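Local coordinates for uncharacterized protein (PDB 6PTM) that probably hydrolyses carrageenan chains from their ends, as an exo-acting carrageenase of glycoside hydrolase family 42, at residues I450-D455 and D582-Y587; N608-D613 and Q632-E637; I615-T620 and G639-D644. One frame throughout, in Å; residues are numbered along the deposited sequence.

Contact 1: residues I450-D455 and D582-Y587; sequences ICMAYD and DVLRIY
C451 meets Y587 where helix 448-460 passes over helix 579-590: the cysteine CB lies 3.5 Å from the phenol OH. The short axes of the two segments are 11.5 Å apart at their closest, with their directions 104° apart, so one tyrosine has to bridge most of the gap. M452 follows and covers the ring. With CG anti to the backbone N, its chain runs past the tyrosine in the opposite direction, setting CG 3.6 Å from the centroid of the Y587 ring and only 10° off the normal, a CH-pi contact. The chain stays extended through chi2, which brings SD to 4.2 Å from the same centroid, an oblique Met-aromatic approach rather than one over the ring centre. The same sulfur touches L584 CD1 at 3.9 Å, while F599 of strand 597-600 packs on both M452 and Y587. One helical turn after C451, D455 receives the phenol: Y587 OH donates to D455 OD2 at 2.5 Å, meeting the oxygen 37° out of the carboxylate plane. A phenylalanine in place of Y587 could keep the methionine packing but would probably leave D455 OD2 without this donor in a buried setting. The bond from Y587 ties helix 579-590 to helix 448-460, while H499 ND1 holds D455 OD1; with a partner on each oxygen, the aspartate would be expected to favour its ionised form.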
loop_
_atom_site.group_PDB
_atom_site.type_symbol
_atom_site.label_atom_id
_atom_site.label_comp_id
_atom_site.label_asym_id
_atom_site.label_seq_id
_atom_site.Cartn_x
_atom_site.Cartn_y
_atom_site.Cartn_z
ATOM N N ILE A 450 -5.282 -2.204 -0.819
ATOM C CA ILE A 450 -4.817 -1.607 -2.113
ATOM C C ILE A 450 -5.909 -0.753 -2.784
ATOM O O ILE A 450 -5.557 0.011 -3.700
ATOM C CB ILE A 450 -4.273 -2.675 -3.067
ATOM C CG1 ILE A 450 -5.297 -3.752 -3.428
ATOM C CG2 ILE A 450 -2.984 -3.281 -2.516
ATOM C CD1 ILE A 450 -4.808 -4.661 -4.551
ATOM N N CYS A 451 -7.188 -0.903 -2.423
ATOM C CA CYS A 451 -8.274 -0.033 -2.931
ATOM C C CYS A 451 -8.585 1.069 -1.899
ATOM O O CYS A 451 -8.222 2.225 -2.118
ATOM C CB CYS A 451 -9.506 -0.831 -3.312
ATOM S SG CYS A 451 -9.227 -1.892 -4.760
ATOM N N MET A 452 -9.152 0.717 -0.759
ATOM C CA MET A 452 -9.699 1.725 0.189
ATOM C C MET A 452 -8.577 2.447 0.931
ATOM O O MET A 452 -8.641 3.659 0.947
ATOM C CB MET A 452 -10.664 1.125 1.202
ATOM C CG MET A 452 -11.436 2.204 1.887
ATOM S SD MET A 452 -12.726 1.535 2.962
ATOM C CE MET A 452 -11.758 0.954 4.354
ATOM N N ALA A 453 -7.568 1.772 1.479
ATOM C CA ALA A 453 -6.473 2.480 2.202
ATOM C C ALA A 453 -5.651 3.362 1.226
ATOM O O ALA A 453 -5.314 4.502 1.588
ATOM C CB ALA A 453 -5.600 1.508 2.948
ATOM N N TYR A 454 -5.310 2.857 0.033
ATOM C CA TYR A 454 -4.626 3.640 -1.036
ATOM C C TYR A 454 -5.460 4.901 -1.334
ATOM O O TYR A 454 -4.896 6.026 -1.449
ATOM C CB TYR A 454 -4.329 2.705 -2.223
ATOM C CG TYR A 454 -3.086 1.857 -2.033
ATOM C CD1 TYR A 454 -2.494 1.687 -0.780
ATOM C CD2 TYR A 454 -2.492 1.215 -3.104
ATOM C CE1 TYR A 454 -1.354 0.920 -0.617
ATOM C CE2 TYR A 454 -1.354 0.437 -2.951
ATOM C CZ TYR A 454 -0.768 0.311 -1.714
ATOM O OH TYR A 454 0.378 -0.421 -1.594
ATOM N N ASP A 455 -6.776 4.736 -1.476
ATOM C CA ASP A 455 -7.688 5.865 -1.798
ATOM C C ASP A 455 -7.672 6.891 -0.652
ATOM O O ASP A 455 -7.745 8.112 -0.937
ATOM C CB ASP A 455 -9.094 5.367 -2.162
ATOM C CG ASP A 455 -9.152 4.709 -3.538
ATOM O OD1 ASP A 455 -8.125 4.819 -4.274
ATOM O OD2 ASP A 455 -10.200 4.059 -3.852
ATOM N N ASP A 582 -18.159 0.100 9.101
ATOM C CA ASP A 582 -19.132 1.068 8.545
ATOM C C ASP A 582 -18.489 1.826 7.367
ATOM O O ASP A 582 -19.132 2.060 6.291
ATOM C CB ASP A 582 -19.624 2.009 9.657
ATOM C CG ASP A 582 -20.405 1.278 10.731
ATOM O OD1 ASP A 582 -21.051 0.303 10.370
ATOM O OD2 ASP A 582 -20.302 1.664 11.919
ATOM N N VAL A 583 -17.264 2.280 7.544
ATOM C CA VAL A 583 -16.624 3.080 6.476
ATOM C C VAL A 583 -16.457 2.170 5.244
ATOM O O VAL A 583 -16.792 2.609 4.154
ATOM C CB VAL A 583 -15.285 3.683 6.928
ATOM C CG1 VAL A 583 -14.584 4.276 5.733
ATOM C CG2 VAL A 583 -15.464 4.715 8.028
ATOM N N LEU A 584 -16.019 0.924 5.421
ATOM C CA LEU A 584 -15.929 -0.035 4.292
ATOM C C LEU A 584 -17.317 -0.205 3.661
ATOM O O LEU A 584 -17.381 -0.291 2.445
ATOM C CB LEU A 584 -15.342 -1.376 4.767
ATOM C CG LEU A 584 -15.212 -2.455 3.696
ATOM C CD1 LEU A 584 -14.373 -1.955 2.530
ATOM C CD2 LEU A 584 -14.618 -3.748 4.261
ATOM N N ARG A 585 -18.399 -0.295 4.442
ATOM C CA ARG A 585 -19.726 -0.625 3.868
ATOM C C ARG A 585 -20.107 0.466 2.855
ATOM O O ARG A 585 -20.548 0.104 1.731
ATOM C CB ARG A 585 -20.766 -0.847 4.975
ATOM C CG ARG A 585 -22.063 -1.490 4.484
ATOM C CD ARG A 585 -23.126 -1.711 5.583
ATOM N NE ARG A 585 -22.479 -2.367 6.712
ATOM C CZ ARG A 585 -22.126 -1.769 7.848
ATOM N NH1 ARG A 585 -22.418 -0.503 8.092
ATOM N NH2 ARG A 585 -21.462 -2.464 8.745
ATOM N N ILE A 586 -19.876 1.746 3.176
ATOM C CA ILE A 586 -20.269 2.875 2.295
ATOM C C ILE A 586 -19.263 2.961 1.126
ATOM O O ILE A 586 -19.710 3.147 -0.030
ATOM C CB ILE A 586 -20.464 4.215 3.049
ATOM C CG1 ILE A 586 -20.834 5.344 2.085
ATOM C CG2 ILE A 586 -19.250 4.627 3.865
ATOM C CD1 ILE A 586 -22.037 5.071 1.170
ATOM N N TYR A 587 -17.970 2.756 1.372
ATOM C CA TYR A 587 -16.939 2.688 0.293
ATOM C C TYR A 587 -17.329 1.637 -0.745
ATOM O O TYR A 587 -17.353 1.940 -1.939
ATOM C CB TYR A 587 -15.570 2.308 0.857
ATOM C CG TYR A 587 -14.469 2.241 -0.163
ATOM C CD1 TYR A 587 -13.917 3.390 -0.706
ATOM C CD2 TYR A 587 -14.023 1.021 -0.645
ATOM C CE1 TYR A 587 -12.913 3.333 -1.667
ATOM C CE2 TYR A 587 -13.011 0.943 -1.599
ATOM C CZ TYR A 587 -12.438 2.101 -2.093
ATOM O OH TYR A 587 -11.457 2.024 -3.011
#

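Contact 2: residues N608-D613 and Q632-E637; sequences NPHEWD and QKYLDE
H610 and Y634 hold the nearest CA atoms of the two segments, 8.4 Å apart, so the backbones stay well separated and side chains fill the space. The loop 608-613 makes two successive inverse gamma turns, centred on H610 and E611, before strand 614-617; facing it is the C-terminal end of helix 625-636, the connecting helix of a beta-alpha-beta unit. On the more exposed side, between H610 and E637, is a His-carboxylate hydrogen bond. H610 ND1 donates to E637 OE1 at 2.9 Å with an N-H...O angle of 162°, reaching the syn lone pair of an oxygen that lies at the edge of the imidazole, near its plane. The other ring nitrogen, NE2, bonds to the carbonyl of L605, which fixes the rotation of the imidazole and is consistent with a protonated histidine. Deeper in, the indole of W612 has the H610 CA 3.6 Å above one face, toward the rim, and I604 and L605 of helix 602-607 also pack on it. Y634 has CG anti to its backbone N (chi1 169°), which sends its ring from the helix to W612. W612 points its pyrrole edge at it: NE1 is 3.4 Å from Y634 CZ, with the planes oblique at 58°. Beyond the ring, Y634 OH makes a weak hydrogen bond with T640 N and lies 3.4 Å from W612 CD1.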
loop_
_atom_site.group_PDB
_atom_site.type_symbol
_atom_site.label_atom_id
_atom_site.label_comp_id
_atom_site.label_asym_id
_atom_site.label_seq_id
_atom_site.Cartn_x
_atom_site.Cartn_y
_atom_site.Cartn_z
ATOM N N ASN A 608 -6.466 20.843 1.017
ATOM C CA ASN A 608 -6.546 20.302 -0.369
ATOM C C ASN A 608 -7.635 21.040 -1.155
ATOM O O ASN A 608 -8.648 21.451 -0.587
ATOM C CB ASN A 608 -6.818 18.796 -0.383
ATOM C CG ASN A 608 -5.699 17.952 0.186
ATOM O OD1 ASN A 608 -4.692 18.483 0.650
ATOM N ND2 ASN A 608 -5.892 16.636 0.200
ATOM N N PRO A 609 -7.479 21.265 -2.480
ATOM C CA PRO A 609 -8.579 21.843 -3.264
ATOM C C PRO A 609 -9.837 20.956 -3.193
ATOM O O PRO A 609 -9.724 19.739 -3.180
ATOM C CB PRO A 609 -8.020 22.001 -4.685
ATOM C CG PRO A 609 -6.647 21.328 -4.692
ATOM C CD PRO A 609 -6.227 21.139 -3.242
ATOM N N HIS A 610 -11.015 21.580 -3.114
ATOM C CA HIS A 610 -12.323 20.912 -2.885
ATOM C C HIS A 610 -12.844 20.370 -4.220
ATOM O O HIS A 610 -13.912 20.797 -4.679
ATOM C CB HIS A 610 -13.302 21.864 -2.199
ATOM C CG HIS A 610 -12.859 22.232 -0.816
ATOM N ND1 HIS A 610 -13.573 23.098 -0.005
ATOM C CD2 HIS A 610 -11.734 21.940 -0.130
ATOM C CE1 HIS A 610 -12.927 23.262 1.127
ATOM N NE2 HIS A 610 -11.838 22.522 1.095
ATOM N N GLU A 611 -12.085 19.470 -4.828
ATOM C CA GLU A 611 -12.348 18.958 -6.197
ATOM C C GLU A 611 -13.248 17.726 -6.052
ATOM O O GLU A 611 -12.807 16.577 -6.352
ATOM C CB GLU A 611 -11.006 18.710 -6.890
ATOM C CG GLU A 611 -10.245 19.978 -7.253
ATOM C CD GLU A 611 -8.832 19.779 -7.801
ATOM O OE1 GLU A 611 -8.348 18.646 -7.849
ATOM O OE2 GLU A 611 -8.195 20.776 -8.159
ATOM N N TRP A 612 -14.473 17.957 -5.605
ATOM C CA TRP A 612 -15.522 16.931 -5.483
ATOM C C TRP A 612 -16.905 17.583 -5.495
ATOM O O TRP A 612 -17.002 18.822 -5.382
ATOM C CB TRP A 612 -15.297 16.109 -4.214
ATOM C CG TRP A 612 -15.229 16.959 -2.986
ATOM C CD1 TRP A 612 -16.266 17.533 -2.319
ATOM C CD2 TRP A 612 -14.049 17.283 -2.247
ATOM N NE1 TRP A 612 -15.807 18.202 -1.219
ATOM C CE2 TRP A 612 -14.451 18.061 -1.146
ATOM C CE3 TRP A 612 -12.693 16.986 -2.413
ATOM C CZ2 TRP A 612 -13.552 18.529 -0.202
ATOM C CZ3 TRP A 612 -11.801 17.440 -1.474
ATOM C CH2 TRP A 612 -12.229 18.226 -0.403
ATOM N N ASP A 613 -17.936 16.760 -5.647
ATOM C CA ASP A 613 -19.337 17.221 -5.821
ATOM C C ASP A 613 -20.070 17.002 -4.498
ATOM O O ASP A 613 -21.059 17.675 -4.227
ATOM C CB ASP A 613 -20.014 16.455 -6.964
ATOM C CG ASP A 613 -19.296 16.509 -8.286
ATOM O OD1 ASP A 613 -18.763 17.576 -8.572
ATOM O OD2 ASP A 613 -19.269 15.450 -9.027
ATOM N N GLN A 632 -19.208 22.696 7.765
ATOM C CA GLN A 632 -20.118 23.874 7.620
ATOM C C GLN A 632 -19.525 24.812 6.571
ATOM O O GLN A 632 -20.295 25.266 5.664
ATOM C CB GLN A 632 -20.371 24.611 8.949
ATOM C CG GLN A 632 -21.443 25.715 8.842
ATOM C CD GLN A 632 -22.751 25.209 8.286
ATOM O OE1 GLN A 632 -23.442 24.398 8.907
ATOM N NE2 GLN A 632 -23.074 25.636 7.067
ATOM N N LYS A 633 -18.215 25.074 6.651
ATOM C CA LYS A 633 -17.530 26.014 5.717
ATOM C C LYS A 633 -17.694 25.480 4.289
ATOM O O LYS A 633 -17.826 26.296 3.348
ATOM C CB LYS A 633 -16.058 26.257 6.082
ATOM C CG LYS A 633 -15.827 27.128 7.310
ATOM C CD LYS A 633 -14.422 27.690 7.466
ATOM N N TYR A 634 -17.706 24.157 4.103
ATOM C CA TYR A 634 -17.891 23.563 2.767
ATOM C C TYR A 634 -19.335 23.805 2.303
ATOM O O TYR A 634 -19.486 24.168 1.141
ATOM C CB TYR A 634 -17.487 22.087 2.770
ATOM C CG TYR A 634 -17.903 21.357 1.530
ATOM C CD1 TYR A 634 -17.383 21.679 0.294
ATOM C CD2 TYR A 634 -18.809 20.332 1.613
ATOM C CE1 TYR A 634 -17.769 20.987 -0.839
ATOM C CE2 TYR A 634 -19.225 19.641 0.499
ATOM C CZ TYR A 634 -18.689 19.961 -0.731
ATOM O OH TYR A 634 -19.150 19.290 -1.822
ATOM N N LEU A 635 -20.340 23.657 3.176
ATOM C CA LEU A 635 -21.755 24.002 2.845
ATOM C C LEU A 635 -21.867 25.488 2.491
ATOM O O LEU A 635 -22.599 25.789 1.523
ATOM C CB LEU A 635 -22.691 23.633 4.000
ATOM C CG LEU A 635 -22.915 22.130 4.169
ATOM C CD1 LEU A 635 -23.524 21.806 5.518
ATOM C CD2 LEU A 635 -23.776 21.560 3.051
ATOM N N ASP A 636 -21.143 26.352 3.208
ATOM C CA ASP A 636 -21.102 27.825 3.000
ATOM C C ASP A 636 -20.469 28.167 1.644
ATOM O O ASP A 636 -20.785 29.260 1.148
ATOM C CB ASP A 636 -20.356 28.577 4.117
ATOM C CG ASP A 636 -20.951 28.393 5.504
ATOM O OD1 ASP A 636 -22.076 27.931 5.582
ATOM O OD2 ASP A 636 -20.258 28.708 6.505
ATOM N N GLU A 637 -19.647 27.295 1.045
ATOM C CA GLU A 637 -19.167 27.496 -0.352
ATOM C C GLU A 637 -20.106 26.843 -1.376
ATOM O O GLU A 637 -19.644 26.611 -2.466
ATOM C CB GLU A 637 -17.834 26.813 -0.673
ATOM C CG GLU A 637 -16.679 27.033 0.273
ATOM C CD GLU A 637 -15.577 25.988 0.058
ATOM O OE1 GLU A 637 -15.823 24.851 -0.517
ATOM O OE2 GLU A 637 -14.465 26.309 0.454
#

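Contact 3: residues I615-T620 and G639-D644; sequences IVVYKT and GTVIID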
loop_
_atom_site.group_PDB
_atom_site.type_symbol
_atom_site.label_atom_id
_atom_site.label_comp_id
_atom_site.label_asym_id
_atom_site.label_seq_id
_atom_site.Cartn_x
_atom_site.Cartn_y
_atom_site.Cartn_z
ATOM N N ILE A 615 -19.713 15.375 -0.123
ATOM C CA ILE A 615 -19.217 14.593 1.037
ATOM C C ILE A 615 -20.377 13.727 1.545
ATOM O O ILE A 615 -21.510 14.240 1.751
ATOM C CB ILE A 615 -18.636 15.554 2.091
ATOM C CG1 ILE A 615 -17.401 16.284 1.543
ATOM C CG2 ILE A 615 -18.373 14.843 3.416
ATOM C CD1 ILE A 615 -16.889 17.414 2.451
ATOM N N VAL A 616 -20.096 12.458 1.814
ATOM C CA VAL A 616 -21.093 11.562 2.442
ATOM C C VAL A 616 -20.645 11.353 3.882
ATOM O O VAL A 616 -19.448 11.191 4.104
ATOM C CB VAL A 616 -21.311 10.264 1.644
ATOM C CG1 VAL A 616 -21.667 10.572 0.207
ATOM C CG2 VAL A 616 -20.133 9.319 1.701
ATOM N N VAL A 617 -21.581 11.443 4.825
ATOM C CA VAL A 617 -21.308 11.252 6.272
ATOM C C VAL A 617 -22.199 10.113 6.755
ATOM O O VAL A 617 -23.444 10.268 6.778
ATOM C CB VAL A 617 -21.498 12.535 7.101
ATOM C CG1 VAL A 617 -21.117 12.263 8.554
ATOM C CG2 VAL A 617 -20.712 13.705 6.539
ATOM N N TYR A 618 -21.569 8.986 7.063
ATOM C CA TYR A 618 -22.237 7.695 7.337
ATOM C C TYR A 618 -21.737 7.156 8.661
ATOM O O TYR A 618 -20.493 7.024 8.802
ATOM C CB TYR A 618 -21.959 6.681 6.226
ATOM C CG TYR A 618 -22.578 5.324 6.404
ATOM C CD1 TYR A 618 -23.946 5.127 6.307
ATOM C CD2 TYR A 618 -21.781 4.222 6.644
ATOM C CE1 TYR A 618 -24.500 3.862 6.453
ATOM C CE2 TYR A 618 -22.312 2.955 6.794
ATOM C CZ TYR A 618 -23.673 2.772 6.653
ATOM O OH TYR A 618 -24.153 1.515 6.789
ATOM N N LYS A 619 -22.688 6.856 9.562
ATOM C CA LYS A 619 -22.450 6.196 10.869
ATOM C C LYS A 619 -21.205 6.791 11.547
ATOM O O LYS A 619 -20.336 6.037 12.039
ATOM C CB LYS A 619 -22.356 4.688 10.642
ATOM C CG LYS A 619 -23.677 3.999 10.299
ATOM C CD LYS A 619 -23.662 2.522 10.708
ATOM C CE LYS A 619 -24.981 2.035 11.262
ATOM N NZ LYS A 619 -25.963 2.022 10.171
ATOM N N THR A 620 -21.173 8.118 11.631
ATOM C CA THR A 620 -20.095 8.901 12.274
ATOM C C THR A 620 -20.717 9.724 13.403
ATOM O O THR A 620 -20.741 10.956 13.336
ATOM C CB THR A 620 -19.345 9.683 11.186
ATOM O OG1 THR A 620 -18.931 8.759 10.161
ATOM C CG2 THR A 620 -18.139 10.417 11.726
ATOM N N GLY A 639 -21.232 23.688 -1.208
ATOM C CA GLY A 639 -20.984 22.236 -1.234
ATOM C C GLY A 639 -22.259 21.447 -0.994
ATOM O O GLY A 639 -23.259 22.019 -0.479
ATOM N N THR A 640 -22.226 20.158 -1.313
ATOM C CA THR A 640 -23.305 19.200 -1.010
ATOM C C THR A 640 -22.821 18.234 0.057
ATOM O O THR A 640 -21.755 17.619 -0.125
ATOM C CB THR A 640 -23.739 18.441 -2.265
ATOM O OG1 THR A 640 -24.224 19.402 -3.204
ATOM C CG2 THR A 640 -24.777 17.388 -1.969
ATOM N N VAL A 641 -23.596 18.087 1.116
ATOM C CA VAL A 641 -23.335 17.097 2.184
ATOM C C VAL A 641 -24.549 16.187 2.300
ATOM O O VAL A 641 -25.686 16.700 2.418
ATOM C CB VAL A 641 -23.013 17.767 3.522
ATOM C CG1 VAL A 641 -22.864 16.730 4.603
ATOM C CG2 VAL A 641 -21.784 18.660 3.439
ATOM N N ILE A 642 -24.286 14.880 2.262
ATOM C CA ILE A 642 -25.306 13.806 2.382
ATOM C C ILE A 642 -25.007 13.083 3.678
ATOM O O ILE A 642 -23.916 12.515 3.798
ATOM C CB ILE A 642 -25.315 12.866 1.163
ATOM C CG1 ILE A 642 -25.581 13.624 -0.139
ATOM C CG2 ILE A 642 -26.330 11.750 1.370
ATOM C CD1 ILE A 642 -25.087 12.911 -1.357
ATOM N N ILE A 643 -25.936 13.144 4.619
ATOM C CA ILE A 643 -25.695 12.689 6.014
ATOM C C ILE A 643 -26.856 11.805 6.433
ATOM O O ILE A 643 -28.005 12.077 5.971
ATOM C CB ILE A 643 -25.463 13.868 6.980
ATOM C CG1 ILE A 643 -25.001 13.398 8.361
ATOM C CG2 ILE A 643 -26.677 14.777 7.092
ATOM C CD1 ILE A 643 -24.307 14.477 9.147
ATOM N N ASP A 644 -26.544 10.773 7.221
ATOM C CA ASP A 644 -27.564 9.835 7.746
ATOM C C ASP A 644 -28.140 10.438 9.031
ATOM O O ASP A 644 -27.814 11.583 9.336
ATOM C CB ASP A 644 -27.045 8.406 7.867
ATOM C CG ASP A 644 -25.944 8.183 8.880
ATOM O OD1 ASP A 644 -25.667 9.107 9.629
ATOM O OD2 ASP A 644 -25.359 7.075 8.893
#
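D644 approaches the Y618 ring obliquely, its OD2 3.5 Å from Y618 CD1, with carboxylate and ring planes 48° apart. One face of that ring is covered by K619 CG, 3.7 Å above the plane and over its centre, while I586 of helix 579-590 and M677 of helix 674-687 also pack on the tyrosine. The same D644 OD2 accepts the backbone N of K619 at 2.8 Å, on its syn side but tilted out of the carboxylate plane. This reach depends on chi1 of 66°, which puts D644 CG between its own backbone N and carbonyl carbon, turned back to the neighbouring strand's end. With OD1 held by S647 OG and E646 N, three bonds fix the carboxylate; the amine of K619 forms a separate salt bridge with E646 nearby. Behind this point the backbones pair as parallel strands, their directions 20° apart. I615 N reaches T640 O, I615 O takes I642 N at 2.9 Å, V617 N gives to I642 O at 2.8 Å, and D644 N ends the ladder on V617 O. On the face of V617, V617 CB and I643 CG1 lie side by side at 3.8 Å; V641 and I615 on this face meet Y634 of helix 625-636. V616 and I642 point to the other face, toward helix 674-687. Helices on both faces, a beta-alpha-beta crossover through helix 625-636 and strand order 2-1-3-4-5 in an all-parallel sheet are the marks of a flavodoxin-like fold, consistent with the alpha/beta domain of family 42 enzymes.

How the contacts relate
Contacts 2 and 3 belong to one beta-alpha-beta unit, their centres 13 Å apart and their segments alternating along the chain. Y634 couples them: its carbonyl O lies 3.0 Å from G639 N, a probable hydrogen bond, just where the helix gives way to strand 640-643, and L635 CD2 packs against V641 CG2. Contact 1 stands 15 Å from contact 3, centre to centre, yet touches it through the side of helix 579-590 turned away from helix 448-460, where R585 NH1 is 3.0 Å from Y618 OH, another probable hydrogen bond. Contacts 1 and 2 do not touch. Helix 579-590 thus links helix 448-460 to the parallel sheet; a 1,2-ethanediol about 4 Å from its L584 side chain is probably from the crystallisation liquor.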